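Local coordinates for protein UDP-galactopyranose mutase (Deinococcus radiodurans, PDB 3HDQ) that probably interconverts UDP-galactopyranose and UDP-galactofuranose, using bound FAD as its cofactor, at residues G29-I34 with S51-L56. Sequence-based numbering, arbitrary orientation.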
loop_
_atom_site.group_PDB
_atom_site.type_symbol
_atom_site.label_atom_id
_atom_site.label_comp_id
_atom_site.label_asym_id
_atom_site.label_seq_id
_atom_site.Cartn_x
_atom_site.Cartn_y
_atom_site.Cartn_z
ATOM N N GLY A 29 -21.042 14.443 14.771
ATOM C CA GLY A 29 -20.132 13.579 14.037
ATOM C C GLY A 29 -18.743 14.181 13.911
ATOM O O GLY A 29 -18.267 14.839 14.835
ATOM N N PHE A 30 -18.096 13.976 12.765
ATOM C CA PHE A 30 -16.732 14.484 12.561
ATOM C C PHE A 30 -16.661 16.006 12.545
ATOM O O PHE A 30 -17.569 16.680 12.062
ATOM C CB PHE A 30 -16.136 13.936 11.262
ATOM C CG PHE A 30 -16.024 12.438 11.235
ATOM C CD1 PHE A 30 -17.031 11.663 10.673
ATOM C CD2 PHE A 30 -14.916 11.804 11.786
ATOM C CE1 PHE A 30 -16.931 10.275 10.651
ATOM C CE2 PHE A 30 -14.807 10.415 11.773
ATOM C CZ PHE A 30 -15.815 9.648 11.208
ATOM N N ASP A 31 -15.576 16.547 13.083
ATOM C CA ASP A 31 -15.342 17.981 13.007
ATOM C C ASP A 31 -15.091 18.389 11.551
ATOM O O ASP A 31 -15.514 19.461 11.116
ATOM C CB ASP A 31 -14.168 18.383 13.907
ATOM C CG ASP A 31 -14.414 18.048 15.371
ATOM O OD1 ASP A 31 -15.225 18.754 16.006
ATOM O OD2 ASP A 31 -13.801 17.087 15.889
ATOM N N TYR A 32 -14.408 17.523 10.803
ATOM C CA TYR A 32 -14.096 17.792 9.399
ATOM C C TYR A 32 -14.201 16.555 8.530
ATOM O O TYR A 32 -13.637 15.502 8.852
ATOM C CB TYR A 32 -12.678 18.336 9.247
ATOM C CG TYR A 32 -12.446 19.686 9.849
ATOM C CD1 TYR A 32 -12.551 20.832 9.078
ATOM C CD2 TYR A 32 -12.087 19.819 11.178
ATOM C CE1 TYR A 32 -12.323 22.078 9.620
ATOM C CE2 TYR A 32 -11.852 21.058 11.731
ATOM C CZ TYR A 32 -11.979 22.188 10.950
ATOM O OH TYR A 32 -11.750 23.437 11.495
ATOM N N LEU A 33 -14.927 16.691 7.429
ATOM C CA LEU A 33 -14.864 15.724 6.347
ATOM C C LEU A 33 -13.887 16.324 5.340
ATOM O O LEU A 33 -14.079 17.453 4.877
ATOM C CB LEU A 33 -16.242 15.542 5.713
ATOM C CG LEU A 33 -16.360 14.869 4.347
ATOM C CD1 LEU A 33 -15.780 13.482 4.398
ATOM C CD2 LEU A 33 -17.828 14.814 3.919
ATOM N N ILE A 34 -12.820 15.595 5.036
ATOM C CA ILE A 34 -11.830 16.072 4.079
ATOM C C ILE A 34 -11.884 15.250 2.793
ATOM O O ILE A 34 -11.702 14.035 2.807
ATOM C CB ILE A 34 -10.425 16.033 4.678
ATOM C CG1 ILE A 34 -10.375 16.887 5.944
ATOM C CG2 ILE A 34 -9.411 16.540 3.691
ATOM C CD1 ILE A 34 -8.964 17.034 6.507
ATOM N N SER A 51 -4.465 18.862 16.593
ATOM C CA SER A 51 -5.099 19.838 17.472
ATOM C C SER A 51 -6.335 19.252 18.146
ATOM O O SER A 51 -7.036 19.952 18.871
ATOM C CB SER A 51 -5.465 21.108 16.705
ATOM O OG SER A 51 -6.462 20.824 15.736
ATOM N N GLY A 52 -6.600 17.969 17.903
ATOM C CA GLY A 52 -7.644 17.254 18.616
ATOM C C GLY A 52 -8.979 17.195 17.892
ATOM O O GLY A 52 -10.002 16.851 18.481
ATOM N N GLN A 53 -8.972 17.525 16.608
ATOM C CA GLN A 53 -10.178 17.454 15.797
ATOM C C GLN A 53 -10.333 16.079 15.197
ATOM O O GLN A 53 -9.363 15.492 14.729
ATOM C CB GLN A 53 -10.118 18.468 14.673
ATOM C CG GLN A 53 -9.913 19.881 15.150
ATOM C CD GLN A 53 -11.097 20.378 15.936
ATOM O OE1 GLN A 53 -12.238 20.307 15.472
ATOM N NE2 GLN A 53 -10.843 20.864 17.141
ATOM N N ARG A 54 -11.555 15.570 15.198
ATOM C CA ARG A 54 -11.844 14.298 14.554
ATOM C C ARG A 54 -11.972 14.466 13.049
ATOM O O ARG A 54 -12.737 15.300 12.562
ATOM C CB ARG A 54 -13.123 13.692 15.124
ATOM C CG ARG A 54 -12.919 13.053 16.481
ATOM C CD ARG A 54 -14.223 12.965 17.234
ATOM N NE ARG A 54 -15.061 11.868 16.773
ATOM C CZ ARG A 54 -16.369 11.804 16.985
ATOM N NH1 ARG A 54 -16.983 12.783 17.640
ATOM N NH2 ARG A 54 -17.064 10.769 16.536
ATOM N N VAL A 55 -11.228 13.658 12.311
ATOM C CA VAL A 55 -11.178 13.808 10.872
ATOM C C VAL A 55 -11.624 12.546 10.136
ATOM O O VAL A 55 -11.209 11.445 10.468
ATOM C CB VAL A 55 -9.757 14.221 10.430
ATOM C CG1 VAL A 55 -9.682 14.372 8.920
ATOM C CG2 VAL A 55 -9.360 15.523 11.127
ATOM N N LEU A 56 -12.503 12.709 9.154
ATOM C CA LEU A 56 -12.750 11.654 8.197
ATOM C C LEU A 56 -12.179 12.143 6.885
ATOM O O LEU A 56 -12.592 13.193 6.375
ATOM C CB LEU A 56 -14.246 11.357 8.041
ATOM C CG LEU A 56 -14.560 10.304 6.973
ATOM C CD1 LEU A 56 -13.980 8.955 7.366
ATOM C CD2 LEU A 56 -16.059 10.191 6.713
#
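Leu-56 sets its CB squarely over the ring of Phe-30, 3.6 Å from the ring centroid and 3° off its normal, a CH-pi contact. Followed outward, Phe-30 has CB near Arg-54 O, CG and CD1 under Leu-56 CB, CD2 against the Val-55 carbonyl carbon and Leu-56 N, CE1 beside Leu-56 CD2, CE2 near Val-55 O, and CZ still under Leu-56 CB; chi1 of -61°, with CG anti to the carbonyl carbon, lays the ring along the neighbouring backbone. A flat, broad aromatic suits this place, which Lys-236 and Ile-250 of the same chain, and Met-238 of the second subunit, also line. Replaced by alanine, this position would probably leave Leu-56 CB without its aromatic floor and open a gap where Met-238 of the second subunit packs.

Where the chain turns at Asp-31, the carboxylate takes the place of a backbone carbonyl as acceptor, its OD2 receiving Arg-54 N at 2.8 Å through the anti lone pair. Tyr-32 N reaches Arg-54 O, Leu-56 N reaches Tyr-32 O at 3.0 Å, and Ile-34 N reaches Leu-56 O at 2.8 Å, the pairing of parallel strands. Branched Ile-34 and Val-55 meet through CD1 and CG1, 3.7 Å apart, on the face that helix 39-50 packs against, where Ala-45 touches both. Backbone bonds thus fix the register of this beta-alpha-beta unit, while apolar side chains pack on both faces, as in the Rossmann-type folds that bind FAD.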